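Local coordinates for protein acyltransferase (Actinoplanes teichomyceticus, PDB 4Q38) that binds coenzyme A and a decanoylated glucosamine of teicoplanin, and probably transfers long fatty acyl chains to the sugar nitrogen of such glycopeptide antibiotics, at residues 156-159 with 160-164; 57-60 with 61-65; 316-319 with 320-324; 291-294 with 295-299. All coordinates share one frame; numbering follows the deposited sequence.

Contact 1 (156-159 with 160-164); sequences TQLG and ELVAI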
loop_
_atom_site.group_PDB
_atom_site.type_symbol
_atom_site.label_atom_id
_atom_site.label_comp_id
_atom_site.label_asym_id
_atom_site.label_seq_id
_atom_site.Cartn_x
_atom_site.Cartn_y
_atom_site.Cartn_z
ATOM N N THR A 156 -6.151 -7.338 -4.904
ATOM C CA THR A 156 -6.801 -6.341 -5.777
ATOM C C THR A 156 -6.434 -4.899 -5.471
ATOM O O THR A 156 -6.692 -4.025 -6.303
ATOM C CB THR A 156 -8.352 -6.397 -5.744
ATOM O OG1 THR A 156 -8.824 -6.075 -4.426
ATOM C CG2 THR A 156 -8.882 -7.758 -6.192
ATOM N N GLN A 157 -5.843 -4.616 -4.305
ATOM C CA GLN A 157 -5.388 -3.241 -4.092
ATOM C C GLN A 157 -4.351 -2.807 -5.135
ATOM O O GLN A 157 -4.138 -1.613 -5.324
ATOM C CB GLN A 157 -4.896 -2.924 -2.665
ATOM C CG GLN A 157 -4.907 -1.400 -2.433
ATOM C CD GLN A 157 -4.634 -0.946 -1.010
ATOM O OE1 GLN A 157 -5.116 0.123 -0.576
ATOM N NE2 GLN A 157 -3.858 -1.713 -0.289
ATOM N N LEU A 158 -3.720 -3.762 -5.825
ATOM C CA LEU A 158 -2.816 -3.385 -6.917
ATOM C C LEU A 158 -3.531 -2.480 -7.912
ATOM O O LEU A 158 -3.010 -1.437 -8.301
ATOM C CB LEU A 158 -2.243 -4.616 -7.640
ATOM C CG LEU A 158 -1.363 -4.278 -8.854
ATOM C CD1 LEU A 158 -0.098 -3.517 -8.449
ATOM C CD2 LEU A 158 -1.017 -5.540 -9.640
ATOM N N GLY A 159 -4.731 -2.881 -8.319
ATOM C CA GLY A 159 -5.503 -2.088 -9.278
ATOM C C GLY A 159 -5.805 -0.688 -8.775
ATOM O O GLY A 159 -5.687 0.283 -9.511
ATOM N N GLU A 160 -6.194 -0.589 -7.508
ATOM C CA GLU A 160 -6.477 0.697 -6.866
ATOM C C GLU A 160 -5.250 1.606 -6.921
ATOM O O GLU A 160 -5.347 2.784 -7.248
ATOM C CB GLU A 160 -6.898 0.449 -5.407
ATOM C CG GLU A 160 -7.075 1.710 -4.553
ATOM C CD GLU A 160 -7.410 1.396 -3.103
ATOM O OE1 GLU A 160 -8.320 0.579 -2.873
ATOM O OE2 GLU A 160 -6.774 1.975 -2.184
ATOM N N LEU A 161 -4.088 1.041 -6.613
ATOM C CA LEU A 161 -2.854 1.830 -6.535
ATOM C C LEU A 161 -2.378 2.232 -7.928
ATOM O O LEU A 161 -1.846 3.323 -8.112
ATOM C CB LEU A 161 -1.770 1.053 -5.785
ATOM C CG LEU A 161 -2.074 0.736 -4.304
ATOM C CD1 LEU A 161 -1.156 -0.371 -3.800
ATOM C CD2 LEU A 161 -1.937 1.983 -3.425
ATOM N N VAL A 162 -2.586 1.355 -8.910
ATOM C CA VAL A 162 -2.342 1.718 -10.306
ATOM C C VAL A 162 -3.249 2.907 -10.709
ATOM O O VAL A 162 -2.764 3.915 -11.230
ATOM C CB VAL A 162 -2.527 0.501 -11.237
ATOM C CG1 VAL A 162 -2.388 0.912 -12.696
ATOM C CG2 VAL A 162 -1.496 -0.566 -10.898
ATOM N N ALA A 163 -4.551 2.789 -10.441
ATOM C CA ALA A 163 -5.518 3.869 -10.739
ATOM C C ALA A 163 -5.143 5.183 -10.059
ATOM O O ALA A 163 -5.216 6.252 -10.676
ATOM C CB ALA A 163 -6.929 3.456 -10.348
ATOM N N ILE A 164 -4.725 5.095 -8.795
ATOM C CA ILE A 164 -4.253 6.259 -8.039
ATOM C C ILE A 164 -3.066 6.931 -8.719
ATOM O O ILE A 164 -3.020 8.154 -8.811
ATOM C CB ILE A 164 -3.903 5.885 -6.577
ATOM C CG1 ILE A 164 -5.194 5.725 -5.744
ATOM C CG2 ILE A 164 -2.952 6.904 -5.950
ATOM C CD1 ILE A 164 -4.992 4.913 -4.473
#
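Glu160 lies one helical turn beyond Gln157, and its side chain leans back and crosses that of Gln157 at an angle. At the root, Glu160 CB rests 3.4 Å from Gln157 O, the carbonyl that also takes the N-H of Leu161. With CG anti to the backbone N (chi1 173°) and CD continuing the extended line, the chain rises until Glu160 CD lies 3.8 Å from Gln157 CG. Here the two flat ends stand nearly perpendicular, amide and carboxylate planes 80° apart. At the tip each carboxylate oxygen has a backbone donor on a loop: OE1 takes the N-H of Trp215 and OE2 that of Glu214, which together fix the rotation of the group. These residues belong to helix 157-169, in the N-terminal acyltransferase domain, and they border the substrate pocket, for Gln157 touches the bound decanoyl glucosamine. On another side of the helix the packing is apolar. Leu158 CD1 meets Val162 CG2 at 4.1 Å, while Phe130 and Val127 of helix 125-143 touch Leu158 and Val162 respectively. The turn itself is held by i to i+4 bonds, Ala163 N reaching Gly159 O at 2.9 Å.

Contact 2 (57-60 with 61-65); sequences RDLL and RRLEV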
loop_
_atom_site.group_PDB
_atom_site.type_symbol
_atom_site.label_atom_id
_atom_site.label_comp_id
_atom_site.label_asym_id
_atom_site.label_seq_id
_atom_site.Cartn_x
_atom_site.Cartn_y
_atom_site.Cartn_z
ATOM N N ARG A 57 -3.267 -10.547 -19.106
ATOM C CA ARG A 57 -4.515 -9.786 -19.084
ATOM C C ARG A 57 -5.532 -10.357 -18.100
ATOM O O ARG A 57 -6.265 -9.603 -17.454
ATOM C CB ARG A 57 -5.128 -9.659 -20.489
ATOM C CG ARG A 57 -4.344 -8.759 -21.444
ATOM C CD ARG A 57 -4.227 -7.306 -20.966
ATOM N NE ARG A 57 -5.516 -6.614 -20.871
ATOM C CZ ARG A 57 -6.068 -5.891 -21.846
ATOM N NH1 ARG A 57 -5.458 -5.757 -23.019
ATOM N NH2 ARG A 57 -7.240 -5.304 -21.644
ATOM N N ASP A 58 -5.575 -11.684 -17.988
ATOM C CA ASP A 58 -6.469 -12.340 -17.037
ATOM C C ASP A 58 -6.060 -12.018 -15.596
ATOM O O ASP A 58 -6.905 -11.686 -14.759
ATOM C CB ASP A 58 -6.495 -13.856 -17.251
ATOM C CG ASP A 58 -7.350 -14.283 -18.449
ATOM O OD1 ASP A 58 -8.117 -13.462 -19.000
ATOM O OD2 ASP A 58 -7.248 -15.464 -18.835
ATOM N N LEU A 59 -4.762 -12.111 -15.317
ATOM C CA LEU A 59 -4.262 -11.822 -13.972
ATOM C C LEU A 59 -4.493 -10.358 -13.592
ATOM O O LEU A 59 -5.035 -10.078 -12.527
ATOM C CB LEU A 59 -2.789 -12.205 -13.828
ATOM C CG LEU A 59 -2.184 -12.044 -12.424
ATOM C CD1 LEU A 59 -2.978 -12.813 -11.370
ATOM C CD2 LEU A 59 -0.730 -12.492 -12.433
ATOM N N LEU A 60 -4.114 -9.436 -14.477
ATOM C CA LEU A 60 -4.349 -8.004 -14.238
ATOM C C LEU A 60 -5.822 -7.676 -13.956
ATOM O O LEU A 60 -6.133 -6.829 -13.101
ATOM C CB LEU A 60 -3.786 -7.153 -15.392
ATOM C CG LEU A 60 -2.248 -7.083 -15.445
ATOM C CD1 LEU A 60 -1.726 -6.726 -16.833
ATOM C CD2 LEU A 60 -1.691 -6.123 -14.396
ATOM N N ARG A 61 -6.724 -8.359 -14.661
ATOM C CA ARG A 61 -8.152 -8.143 -14.480
ATOM C C ARG A 61 -8.604 -8.697 -13.127
ATOM O O ARG A 61 -9.417 -8.087 -12.442
ATOM C CB ARG A 61 -8.935 -8.775 -15.642
ATOM C CG ARG A 61 -10.441 -8.525 -15.637
ATOM C CD ARG A 61 -11.034 -8.480 -17.050
ATOM N NE ARG A 61 -10.508 -9.522 -17.939
ATOM C CZ ARG A 61 -9.717 -9.307 -18.992
ATOM N NH1 ARG A 61 -9.349 -8.076 -19.333
ATOM N NH2 ARG A 61 -9.295 -10.334 -19.715
ATOM N N ARG A 62 -8.060 -9.849 -12.745
ATOM C CA ARG A 62 -8.327 -10.435 -11.433
ATOM C C ARG A 62 -7.865 -9.498 -10.300
ATOM O O ARG A 62 -8.489 -9.430 -9.240
ATOM C CB ARG A 62 -7.656 -11.807 -11.317
ATOM C CG ARG A 62 -8.187 -12.647 -10.170
ATOM C CD ARG A 62 -7.999 -14.130 -10.417
ATOM N NE ARG A 62 -8.936 -14.889 -9.595
ATOM C CZ ARG A 62 -9.008 -16.216 -9.551
ATOM N NH1 ARG A 62 -8.186 -16.957 -10.286
ATOM N NH2 ARG A 62 -9.905 -16.801 -8.766
ATOM N N LEU A 63 -6.795 -8.757 -10.563
ATOM C CA LEU A 63 -6.255 -7.783 -9.613
ATOM C C LEU A 63 -6.897 -6.393 -9.764
ATOM O O LEU A 63 -6.432 -5.418 -9.182
ATOM C CB LEU A 63 -4.731 -7.727 -9.759
ATOM C CG LEU A 63 -3.993 -9.057 -9.535
ATOM C CD1 LEU A 63 -2.584 -9.000 -10.108
ATOM C CD2 LEU A 63 -3.950 -9.404 -8.055
ATOM N N GLU A 64 -7.972 -6.316 -10.554
ATOM C CA GLU A 64 -8.751 -5.075 -10.752
ATOM C C GLU A 64 -7.941 -3.873 -11.265
ATOM O O GLU A 64 -8.267 -2.719 -10.993
ATOM C CB GLU A 64 -9.542 -4.706 -9.484
ATOM C CG GLU A 64 -10.528 -5.786 -9.058
ATOM C CD GLU A 64 -11.359 -5.419 -7.842
ATOM O OE1 GLU A 64 -11.214 -4.298 -7.296
ATOM O OE2 GLU A 64 -12.171 -6.273 -7.429
ATOM N N VAL A 65 -6.885 -4.152 -12.013
ATOM C CA VAL A 65 -6.157 -3.101 -12.724
ATOM C C VAL A 65 -7.058 -2.582 -13.863
ATOM O O VAL A 65 -7.616 -3.381 -14.598
ATOM C CB VAL A 65 -4.822 -3.647 -13.250
ATOM C CG1 VAL A 65 -4.090 -2.609 -14.093
ATOM C CG2 VAL A 65 -3.948 -4.107 -12.073
HETATM O O HOH W 1 -10.247 -12.132 -17.453
#
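Asp58 and Arg61 meet obliquely, the carboxylate and guanidinium planes turned 78° apart, and the geometry makes a weak direct salt bridge: Arg61 NH2 is 3.4 Å from Asp58 OD1. A water strengthens the link, giving a hydrogen bond to Asp58 OD1 and accepting one from Arg61 NE at 2.7 Å. Bends at chi2 and chi3 fold the arginine back over its own helix, so that Arg57 O sits over the centre of one guanidinium face, 3.7 Å above the plane. The guanidinium of Arg57 is inclined 59° to that of Arg61; both reach the same oxygen, OE2 of Glu67, which draws these like charges together. Among the leucines, Leu59 CG lies 3.8 Å from Leu63 CD1, their chains crossing at a slant. Leu60 CD2 touches Val65 CG2 at the same separation, within the Schellman motif that ends the helix: Glu64, with positive phi, lets Val65 N return 3.0 Å to Leu60 O and Glu64 N to Arg61 O. Helix 67-76 covers Arg57 and Leu60, helix 125-143 packs on all three leucines, helix 148-155 brings Trp152 against Leu59, Arg62 and Leu63, and Leu158 of helix 157-169 meets Leu63 and Val65.

Contact 3 (316-319 with 320-324); sequences RAVI and AHLKA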
loop_
_atom_site.group_PDB
_atom_site.type_symbol
_atom_site.label_atom_id
_atom_site.label_comp_id
_atom_site.label_asym_id
_atom_site.label_seq_id
_atom_site.Cartn_x
_atom_site.Cartn_y
_atom_site.Cartn_z
ATOM N N ARG A 316 -13.749 20.759 1.563
ATOM C CA ARG A 316 -13.880 22.150 2.034
ATOM C C ARG A 316 -13.205 22.320 3.393
ATOM O O ARG A 316 -12.551 23.324 3.640
ATOM C CB ARG A 316 -15.353 22.577 2.088
ATOM C CG ARG A 316 -16.022 22.602 0.716
ATOM C CD ARG A 316 -17.418 23.215 0.715
ATOM N NE ARG A 316 -18.396 22.440 1.482
ATOM C CZ ARG A 316 -19.108 21.415 1.014
ATOM N NH1 ARG A 316 -18.959 20.995 -0.238
ATOM N NH2 ARG A 316 -19.981 20.803 1.806
ATOM N N ALA A 317 -13.349 21.310 4.253
ATOM C CA ALA A 317 -12.733 21.303 5.577
ATOM C C ALA A 317 -11.215 21.368 5.527
ATOM O O ALA A 317 -10.607 22.227 6.179
ATOM C CB ALA A 317 -13.183 20.078 6.363
ATOM N N VAL A 318 -10.595 20.463 4.759
ATOM C CA VAL A 318 -9.134 20.395 4.703
ATOM C C VAL A 318 -8.543 21.746 4.297
ATOM O O VAL A 318 -7.558 22.200 4.884
ATOM C CB VAL A 318 -8.613 19.283 3.752
ATOM C CG1 VAL A 318 -7.089 19.313 3.682
ATOM C CG2 VAL A 318 -9.085 17.913 4.215
ATOM N N ILE A 319 -9.152 22.374 3.295
ATOM C CA ILE A 319 -8.649 23.642 2.752
ATOM C C ILE A 319 -8.934 24.816 3.697
ATOM O O ILE A 319 -8.044 25.628 3.966
ATOM C CB ILE A 319 -9.199 23.911 1.326
ATOM C CG1 ILE A 319 -8.711 22.831 0.339
ATOM C CG2 ILE A 319 -8.828 25.305 0.835
ATOM C CD1 ILE A 319 -7.210 22.613 0.309
ATOM N N ALA A 320 -10.165 24.891 4.202
ATOM C CA ALA A 320 -10.541 25.928 5.176
ATOM C C ALA A 320 -9.566 25.957 6.356
ATOM O O ALA A 320 -9.009 27.001 6.681
ATOM C CB ALA A 320 -11.970 25.723 5.657
ATOM N N HIS A 321 -9.344 24.797 6.973
ATOM C CA HIS A 321 -8.424 24.659 8.104
ATOM C C HIS A 321 -7.027 25.138 7.780
ATOM O O HIS A 321 -6.417 25.884 8.561
ATOM C CB HIS A 321 -8.404 23.203 8.556
ATOM C CG HIS A 321 -7.854 22.981 9.945
ATOM N ND1 HIS A 321 -6.689 22.342 10.168
ATOM C CD2 HIS A 321 -8.376 23.291 11.198
ATOM C CE1 HIS A 321 -6.469 22.262 11.497
ATOM N NE2 HIS A 321 -7.502 22.844 12.126
ATOM N N LEU A 322 -6.508 24.718 6.624
ATOM C CA LEU A 322 -5.174 25.119 6.186
ATOM C C LEU A 322 -5.083 26.613 5.853
ATOM O O LEU A 322 -4.101 27.262 6.202
ATOM C CB LEU A 322 -4.705 24.280 4.987
ATOM C CG LEU A 322 -4.351 22.806 5.218
ATOM C CD1 LEU A 322 -4.280 22.049 3.895
ATOM C CD2 LEU A 322 -3.054 22.664 5.993
ATOM N N LYS A 323 -6.097 27.151 5.178
ATOM C CA LYS A 323 -6.126 28.585 4.864
ATOM C C LYS A 323 -6.121 29.444 6.130
ATOM O O LYS A 323 -5.571 30.543 6.130
ATOM C CB LYS A 323 -7.327 28.941 3.983
ATOM C CG LYS A 323 -7.125 28.629 2.508
ATOM C CD LYS A 323 -8.252 29.191 1.654
ATOM C CE LYS A 323 -7.961 29.001 0.173
ATOM N NZ LYS A 323 -9.033 29.571 -0.690
ATOM N N ALA A 324 -6.715 28.923 7.206
ATOM C CA ALA A 324 -6.794 29.632 8.481
ATOM C C ALA A 324 -5.476 29.617 9.260
ATOM O O ALA A 324 -5.394 30.173 10.356
ATOM C CB ALA A 324 -7.932 29.076 9.334
#
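Lys323 N gives a short, nearly straight hydrogen bond to Ile319 O, 2.8 Å at 166°, and Ala320 N reaches Arg316 O at 2.9 Å. His321 N to Ala317 O is similar. The bond from Leu322 N to Val318 O is longer, 3.2 Å; that same oxygen also receives the indole N-H of Trp328, which makes it a shared acceptor. Arg316 turns its guanidinium back toward the start of the helix, where NH1 is bonded to the carbonyl of Gln310. Moving out to the side chains, Val318 and Leu322 lie side by side and point the same way, Val318 CG1 being 3.9 Å from Leu322 CD1. The aliphatic part of Lys323 instead crosses Ile319: from CG it runs fully extended, passing Ile319 CG2 with CD at 4.0 Å. His321, its CG turned anti to the backbone N at chi1 -162°, presents its ring to Tyr261 and Trp328. Helix 313-323 belongs to the GNAT-like C-terminal domain and holds Ser313 and Glu315 of the coenzyme A site. Its inner side packs on helix 290-298, with Val318 against Ile293 and Phe298, Ile319 against Phe298, and Leu322 against Asp290.

Contact 4 (291-294 with 295-299); sequences SSIL and EFVFR. With COA (coenzyme A), chain D.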
loop_
_atom_site.group_PDB
_atom_site.type_symbol
_atom_site.label_atom_id
_atom_site.label_comp_id
_atom_site.label_asym_id
_atom_site.label_seq_id
_atom_site.Cartn_x
_atom_site.Cartn_y
_atom_site.Cartn_z
ATOM N N SER A 291 0.509 16.765 4.820
ATOM C CA SER A 291 0.745 16.040 3.570
ATOM C C SER A 291 -0.101 14.757 3.494
ATOM O O SER A 291 -0.608 14.406 2.435
ATOM C CB SER A 291 2.235 15.734 3.393
ATOM O OG SER A 291 2.725 14.980 4.485
ATOM N N SER A 292 -0.280 14.091 4.631
ATOM C CA SER A 292 -1.078 12.868 4.687
ATOM C C SER A 292 -2.537 13.117 4.299
ATOM O O SER A 292 -3.052 12.460 3.394
ATOM C CB SER A 292 -0.995 12.230 6.075
ATOM O OG SER A 292 -1.730 11.019 6.114
ATOM N N ILE A 293 -3.198 14.076 4.962
ATOM C CA ILE A 293 -4.604 14.359 4.662
ATOM C C ILE A 293 -4.760 14.868 3.219
ATOM O O ILE A 293 -5.747 14.576 2.550
ATOM C CB ILE A 293 -5.284 15.282 5.722
ATOM C CG1 ILE A 293 -6.814 15.171 5.640
ATOM C CG2 ILE A 293 -4.828 16.734 5.587
ATOM C CD1 ILE A 293 -7.547 15.743 6.846
ATOM N N LEU A 294 -3.763 15.600 2.731
ATOM C CA LEU A 294 -3.810 16.104 1.363
ATOM C C LEU A 294 -3.678 14.941 0.364
ATOM O O LEU A 294 -4.379 14.908 -0.649
ATOM C CB LEU A 294 -2.739 17.181 1.141
ATOM C CG LEU A 294 -3.031 18.562 1.763
ATOM C CD1 LEU A 294 -1.773 19.419 1.810
ATOM C CD2 LEU A 294 -4.148 19.281 1.033
ATOM N N GLU A 295 -2.811 13.979 0.675
ATOM C CA GLU A 295 -2.695 12.754 -0.146
ATOM C C GLU A 295 -4.039 12.040 -0.225
ATOM O O GLU A 295 -4.568 11.803 -1.314
ATOM C CB GLU A 295 -1.603 11.817 0.387
ATOM C CG GLU A 295 -1.595 10.402 -0.205
ATOM C CD GLU A 295 -1.201 10.347 -1.681
ATOM O OE1 GLU A 295 -0.566 11.299 -2.181
ATOM O OE2 GLU A 295 -1.536 9.348 -2.350
ATOM N N PHE A 296 -4.615 11.725 0.929
ATOM C CA PHE A 296 -5.824 10.907 0.941
ATOM C C PHE A 296 -7.134 11.582 0.556
ATOM O O PHE A 296 -8.081 10.906 0.130
ATOM C CB PHE A 296 -5.937 10.148 2.265
ATOM C CG PHE A 296 -4.907 9.077 2.406
ATOM C CD1 PHE A 296 -4.973 7.926 1.610
ATOM C CD2 PHE A 296 -3.850 9.224 3.290
ATOM C CE1 PHE A 296 -4.012 6.930 1.714
ATOM C CE2 PHE A 296 -2.878 8.237 3.395
ATOM C CZ PHE A 296 -2.962 7.087 2.607
ATOM N N VAL A 297 -7.188 12.903 0.680
ATOM C CA VAL A 297 -8.381 13.640 0.267
ATOM C C VAL A 297 -8.291 14.102 -1.186
ATOM O O VAL A 297 -9.295 14.111 -1.886
ATOM C CB VAL A 297 -8.698 14.819 1.224
ATOM C CG1 VAL A 297 -9.861 15.650 0.714
ATOM C CG2 VAL A 297 -9.036 14.284 2.613
ATOM N N PHE A 298 -7.095 14.476 -1.632
ATOM C CA PHE A 298 -6.920 15.054 -2.971
ATOM C C PHE A 298 -5.895 14.351 -3.864
ATOM O O PHE A 298 -5.753 14.726 -5.032
ATOM C CB PHE A 298 -6.469 16.516 -2.866
ATOM C CG PHE A 298 -7.391 17.397 -2.078
ATOM C CD1 PHE A 298 -8.603 17.825 -2.617
ATOM C CD2 PHE A 298 -7.027 17.835 -0.803
ATOM C CE1 PHE A 298 -9.443 18.663 -1.888
ATOM C CE2 PHE A 298 -7.869 18.672 -0.073
ATOM C CZ PHE A 298 -9.073 19.085 -0.619
ATOM N N ARG A 299 -5.168 13.372 -3.324
ATOM C CA ARG A 299 -3.968 12.826 -3.987
ATOM C C ARG A 299 -3.099 13.997 -4.431
ATOM O O ARG A 299 -2.750 14.131 -5.612
ATOM C CB ARG A 299 -4.320 11.920 -5.179
ATOM C CG ARG A 299 -5.161 10.695 -4.839
ATOM C CD ARG A 299 -4.457 9.749 -3.875
ATOM N NE ARG A 299 -5.402 8.769 -3.336
ATOM C CZ ARG A 299 -5.100 7.842 -2.435
ATOM N NH1 ARG A 299 -3.867 7.755 -1.958
ATOM N NH2 ARG A 299 -6.037 7.003 -2.003
HETATM N N1A COA D . -11.953 12.649 -0.464
HETATM C C2A COA D . -12.934 13.551 -0.665
HETATM N N3A COA D . -14.075 13.581 0.047
HETATM C C4A COA D . -14.290 12.669 1.030
HETATM C C5A COA D . -13.264 11.648 1.308
HETATM C C6A COA D . -12.036 11.684 0.482
HETATM N N6A COA D . -11.022 10.801 0.660
HETATM N N7A COA D . -13.743 10.896 2.315
HETATM C C8A COA D . -14.957 11.384 2.657
HETATM N N9A COA D . -15.287 12.433 1.879
HETATM C C1B COA D . -16.528 13.239 1.964
HETATM C C2B COA D . -17.799 12.414 1.885
HETATM O O2B COA D . -18.203 12.233 0.532
HETATM C C3B COA D . -18.765 13.254 2.695
HETATM O O3B COA D . -19.168 14.370 1.898
HETATM P P3B COA D . -20.524 15.217 2.156
HETATM O O7A COA D . -21.598 14.293 1.670
HETATM O O8A COA D . -20.275 16.463 1.348
HETATM O O9A COA D . -20.563 15.482 3.642
HETATM C C4B COA D . -17.878 13.785 3.816
HETATM O O4B COA D . -16.570 13.876 3.245
HETATM C C5B COA D . -17.859 12.914 5.075
HETATM O O5B COA D . -17.328 11.615 4.763
HETATM P P1A COA D . -17.394 10.376 5.780
HETATM O O1A COA D . -18.770 9.769 5.818
HETATM O O2A COA D . -16.756 10.834 7.066
HETATM O O3A COA D . -16.374 9.326 5.080
HETATM P P2A COA D . -16.758 8.247 3.948
HETATM O O4A COA D . -17.235 6.984 4.612
HETATM O O5A COA D . -17.626 8.860 2.879
HETATM O O6A COA D . -15.305 8.008 3.296
HETATM C CBP COA D . -13.164 6.795 3.237
HETATM C CCP COA D . -14.248 7.453 4.086
HETATM C CDP COA D . -12.107 6.320 4.220
HETATM C CEP COA D . -13.773 5.619 2.501
HETATM C CAP COA D . -12.569 7.813 2.235
HETATM O OAP COA D . -12.121 8.977 2.933
HETATM C C9P COA D . -11.420 7.324 1.372
HETATM O O9P COA D . -11.633 6.591 0.422
HETATM N N8P COA D . -10.194 7.761 1.674
HETATM C C7P COA D . -8.996 7.242 1.035
HETATM C C6P COA D . -8.404 6.084 1.837
HETATM C C5P COA D . -7.917 6.559 3.197
HETATM O O5P COA D . -7.911 7.752 3.478
HETATM N N4P COA D . -7.528 5.604 4.047
HETATM C C3P COA D . -6.819 5.904 5.287
HETATM C C2P COA D . -5.348 6.229 5.073
HETATM S S1P COA D . -4.539 6.594 6.668
#
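Phe296 comes close to the carbonyl of Ser292 one turn earlier, its CD2 3.3 Å from Ser292 O, and Ser292 OG lies in the ring plane at the edge. The tight part of the contact is here, with both faces of the ring covered. Coenzyme A C2P sits over the centre of one face, 3.4 Å above the ring plane, beside the thiol end of the pantetheine arm, and Glu295 CG covers the opposite face, 4.2 Å from the plane. With CG anti to the carbonyl carbon (chi1 -70°), the ring also comes against Trp252, their planes nearly parallel, and against the bound decanoyl glucosamine. In this GNAT-like domain the last turn of helix 290-298 thus serves both ends of the cofactor: its adenine amino group N6A donates to Phe296 O at 3.0 Å, and Val297 CG1 lies above the adenine plane at its N1A edge, 3.8 Å from N1A. Leu294 CD2 touches Phe298 CD2 at 3.7 Å, and Val297 CG1 covers one face of that phenyl ring. The start of the segment is looser: Ser291 is exposed and engages Glu295 through its carbonyl, taking the N-H of Glu295. On the Glu295 flank the contact is polar. Arg299 NH1 meets Glu295 OE2 at 2.9 Å, nearly in the guanidinium plane, and the charges continue to Lys168 from Glu295 and to Glu214 from Arg299.

Contacts 1 and 2 belong to the N-terminal domain, contacts 3 and 4 to the GNAT-like one. Contact 1 is the buried member; the others are only partly so, and contact 3 lies furthest from the chain's centre, about 27 Å. Contacts 1 and 2 touch partly through apolar groups, Gly159 CA meeting Val65 CG2 at 3.8 Å; contacts 3 and 4 touch through consecutive helices. One place where the two domains touch is Ile164 CD1 of contact 1, 3.4 Å from Arg299 NH2 of contact 4. Chemistry follows place: contacts 1 and 4 line the ligands, contact 2 sets charges and water on its exposed side, and contact 3, with no charge pair across it, nears coenzyme A through Arg316.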